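Local coordinates for effector protein B, substrate of the Dot/Icm secretion system (Legionella drancourtii, PDB 4JVS) that probably acts as a GTPase-activating protein, this piece being the GAP domain of a larger effector delivered by the Dot/Icm secretion system, at residues Trp157-Arg162 with Lys206-Ala211. Numbering follows the deposited sequence.
Sequences WAKMQR and KTEVDA
Val209 sets both methyls against the thioether of Met160, one of them also meeting the backbone of Lys159, where two helices of the mainly helical N-terminal subdomain of the LepB-type GAP domain pack side by side. Helix 156-177 and helix 193-214 run roughly antiparallel here, their local N-to-C directions 136° apart and their axes 9.4 Å apart at closest approach. CA of Met160 lies 6.5 Å from CA of Val209, the nearest pair of CA atoms across the two segments. With CG anti to the carbonyl carbon (chi1 -58°) and a bend at chi2 (-66°), the Met160 chain carries its thioether obliquely across Val209, SD lying 3.9 Å from CG1 and about as far from CG2. Val74 of helix 60-80 touches both side chains, and Leu122 of helix 118-124 packs on Met160, so this apolar part of the interface belongs to a larger helical core. The other part is polar and partly exposed. Lys159 stretches out beyond CG and crosses the Glu208 side chain at about a right angle, laying CG, CD and CE beside OE1 of the Glu208 carboxylate; CE comes to 3.6 Å from this oxygen. The charged ends form a long salt bridge, 4.0 Å from NZ of Lys159 to OE1 of Glu208, and no hydrogen bond joins the two segments. On the backbone side, the CG2 methyl of Val209 reaches to 3.8 Å from the carbonyl oxygen O of Lys159.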
ATOM      1  N   TRP A 157     -10.036  11.677 -10.304  1.00 41.01           N
ATOM      2  CA  TRP A 157      -9.512  10.605  -9.456  1.00 39.13           C
ATOM      3  C   TRP A 157      -8.014  10.416  -9.619  1.00 40.08           C
ATOM      4  O   TRP A 157      -7.274  10.392  -8.636  1.00 39.81           O
ATOM      5  CB  TRP A 157     -10.201   9.269  -9.750  1.00 39.14           C
ATOM      6  CG  TRP A 157      -9.586   8.144  -8.996  1.00 38.05           C
ATOM      7  CD1 TRP A 157      -8.644   7.267  -9.451  1.00 40.60           C
ATOM      8  CD2 TRP A 157      -9.841   7.787  -7.629  1.00 38.36           C
ATOM      9  NE1 TRP A 157      -8.301   6.380  -8.453  1.00 42.76           N
ATOM     10  CE2 TRP A 157      -9.024   6.678  -7.327  1.00 40.77           C
ATOM     11  CE3 TRP A 157     -10.681   8.296  -6.636  1.00 35.97           C
ATOM     12  CZ2 TRP A 157      -9.025   6.072  -6.075  1.00 39.00           C
ATOM     13  CZ3 TRP A 157     -10.687   7.690  -5.400  1.00 37.30           C
ATOM     14  CH2 TRP A 157      -9.863   6.589  -5.127  1.00 38.85           C
ATOM     15  N   ALA A 158      -7.567  10.284 -10.863  1.00 40.58           N
ATOM     16  CA  ALA A 158      -6.155  10.062 -11.134  1.00 41.04           C
ATOM     17  C   ALA A 158      -5.313  11.228 -10.645  1.00 43.08           C
ATOM     18  O   ALA A 158      -4.179  11.030 -10.215  1.00 43.67           O
ATOM     19  CB  ALA A 158      -5.926   9.831 -12.610  1.00 46.49           C
ATOM     20  N   LYS A 159      -5.872  12.435 -10.700  1.00 41.49           N
ATOM     21  CA  LYS A 159      -5.149  13.624 -10.259  1.00 40.97           C
ATOM     22  C   LYS A 159      -5.021  13.690  -8.740  1.00 40.91           C
ATOM     23  O   LYS A 159      -3.973  14.071  -8.217  1.00 40.89           O
ATOM     24  CB  LYS A 159      -5.794  14.897 -10.821  1.00 40.84           C
ATOM     25  CG  LYS A 159      -5.540  15.080 -12.318  1.00 47.36           C
ATOM     26  CD  LYS A 159      -6.349  16.216 -12.935  1.00 49.43           C
ATOM     27  CE  LYS A 159      -6.138  16.301 -14.446  1.00 47.85           C
ATOM     28  NZ  LYS A 159      -6.897  17.434 -15.048  1.00 51.76           N
ATOM     29  N   MET A 160      -6.093  13.308  -8.045  1.00 40.90           N
ATOM     30  CA  MET A 160      -6.142  13.325  -6.588  1.00 38.95           C
ATOM     31  C   MET A 160      -5.212  12.274  -6.025  1.00 39.98           C
ATOM     32  O   MET A 160      -4.483  12.519  -5.064  1.00 41.23           O
ATOM     33  CB  MET A 160      -7.553  13.017  -6.108  1.00 39.54           C
ATOM     34  CG  MET A 160      -8.593  13.978  -6.624  1.00 43.59           C
ATOM     35  SD  MET A 160      -8.368  15.637  -5.973  1.00 43.39           S
ATOM     36  CE  MET A 160      -9.294  16.563  -7.197  1.00 42.90           C
ATOM     37  N   GLN A 161      -5.254  11.094  -6.626  1.00 38.75           N
ATOM     38  CA  GLN A 161      -4.425   9.982  -6.193  1.00 38.71           C
ATOM     39  C   GLN A 161      -2.950  10.302  -6.430  1.00 39.59           C
ATOM     40  O   GLN A 161      -2.064   9.832  -5.715  1.00 40.87           O
ATOM     41  CB  GLN A 161      -4.851   8.721  -6.944  1.00 38.57           C
ATOM     42  CG  GLN A 161      -4.048   7.493  -6.646  1.00 38.75           C
ATOM     43  CD  GLN A 161      -4.920   6.332  -6.251  1.00 42.36           C
ATOM     44  OE1 GLN A 161      -5.604   6.386  -5.231  1.00 47.03           O
ATOM     45  NE2 GLN A 161      -4.907   5.267  -7.056  1.00 42.86           N
ATOM     46  N   ARG A 162      -2.702  11.164  -7.369  1.00 39.44           N
ATOM     47  CA  ARG A 162      -1.378  11.462  -7.805  1.00 41.49           C
ATOM     48  C   ARG A 162      -0.780  12.473  -6.893  1.00 40.00           C
ATOM     49  O   ARG A 162       0.386  12.444  -6.627  1.00 41.25           O
ATOM     50  CB  ARG A 162      -1.511  12.005  -9.209  1.00 43.02           C
ATOM     51  CG  ARG A 162      -0.320  12.146 -10.018  1.00 46.36           C
ATOM     52  CD  ARG A 162      -0.746  12.620 -11.345  1.00 50.37           C
ATOM     53  NE  ARG A 162      -1.152  11.495 -12.161  1.00 57.19           N
ATOM     54  CZ  ARG A 162      -1.967  11.566 -13.197  1.00 54.38           C
ATOM     55  NH1 ARG A 162      -2.495  12.709 -13.543  1.00 50.23           N
ATOM     56  NH2 ARG A 162      -2.261  10.475 -13.865  1.00 52.90           N
ATOM     57  N   LYS A 206      -0.616  19.770  -6.792  1.00 43.93           N
ATOM     58  CA  LYS A 206      -1.498  20.605  -5.977  1.00 42.72           C
ATOM     59  C   LYS A 206      -2.131  21.691  -6.839  1.00 47.14           C
ATOM     60  O   LYS A 206      -3.299  22.041  -6.664  1.00 47.11           O
ATOM     61  CB  LYS A 206      -0.710  21.249  -4.835  1.00 40.26           C
ATOM     62  CG  LYS A 206      -1.548  21.708  -3.672  1.00 40.97           C
ATOM     63  CD  LYS A 206      -1.352  23.190  -3.356  1.00 47.89           C
ATOM     64  CE  LYS A 206      -2.064  23.582  -2.059  1.00 47.12           C
ATOM     65  NZ  LYS A 206      -3.374  22.854  -1.867  1.00 48.41           N
ATOM     66  N   THR A 207      -1.344  22.225  -7.771  1.00 48.31           N
ATOM     67  CA  THR A 207      -1.823  23.236  -8.708  1.00 47.37           C
ATOM     68  C   THR A 207      -3.004  22.706  -9.503  1.00 48.70           C
ATOM     69  O   THR A 207      -4.052  23.341  -9.559  1.00 50.71           O
ATOM     70  CB  THR A 207      -0.726  23.648  -9.705  1.00 48.48           C
ATOM     71  OG1 THR A 207       0.477  23.991  -8.996  1.00 49.70           O
ATOM     72  CG2 THR A 207      -1.192  24.826 -10.543  1.00 50.36           C
ATOM     73  N   GLU A 208      -2.869  21.527 -10.060  1.00 48.16           N
ATOM     74  CA  GLU A 208      -3.918  20.903 -10.824  1.00 47.24           C
ATOM     75  C   GLU A 208      -5.103  20.498 -10.016  1.00 46.97           C
ATOM     76  O   GLU A 208      -6.197  20.486 -10.498  1.00 47.24           O
ATOM     77  CB  GLU A 208      -3.372  19.651 -11.396  1.00 47.14           C
ATOM     78  CG  GLU A 208      -2.290  19.849 -12.299  1.00 47.49           C
ATOM     79  CD  GLU A 208      -2.209  18.721 -13.225  1.00 57.86           C
ATOM     80  OE1 GLU A 208      -3.266  18.231 -13.617  1.00 53.30           O
ATOM     81  OE2 GLU A 208      -1.110  18.292 -13.563  1.00 62.71           O
ATOM     82  N   VAL A 209      -4.859  20.066  -8.802  1.00 48.48           N
ATOM     83  CA  VAL A 209      -5.936  19.702  -7.884  1.00 46.72           C
ATOM     84  C   VAL A 209      -6.740  20.928  -7.440  1.00 51.41           C
ATOM     85  O   VAL A 209      -7.980  20.922  -7.474  1.00 51.43           O
ATOM     86  CB  VAL A 209      -5.381  18.972  -6.658  1.00 44.88           C
ATOM     87  CG1 VAL A 209      -6.399  18.960  -5.525  1.00 44.09           C
ATOM     88  CG2 VAL A 209      -4.976  17.561  -7.035  1.00 48.20           C
ATOM     89  N   ASP A 210      -6.029  21.983  -7.040  1.00 49.89           N
ATOM     90  CA  ASP A 210      -6.662  23.238  -6.634  1.00 49.10           C
ATOM     91  C   ASP A 210      -7.451  23.875  -7.786  1.00 50.78           C
ATOM     92  O   ASP A 210      -8.405  24.619  -7.558  1.00 53.86           O
ATOM     93  CB  ASP A 210      -5.609  24.219  -6.119  1.00 50.32           C
ATOM     94  CG  ASP A 210      -5.122  23.887  -4.708  1.00 53.66           C
ATOM     95  OD1 ASP A 210      -5.574  22.878  -4.109  1.00 52.19           O
ATOM     96  OD2 ASP A 210      -4.270  24.650  -4.201  1.00 52.32           O
ATOM     97  N   ALA A 211      -7.046  23.566  -9.019  1.00 49.27           N
ATOM     98  CA  ALA A 211      -7.662  24.116 -10.222  1.00 46.29           C
ATOM     99  C   ALA A 211      -8.928  23.364 -10.588  1.00 50.47           C
ATOM    100  O   ALA A 211      -9.865  23.940 -11.136  1.00 54.50           O
ATOM    101  CB  ALA A 211      -6.687  24.075 -11.377  1.00 43.77           C
TER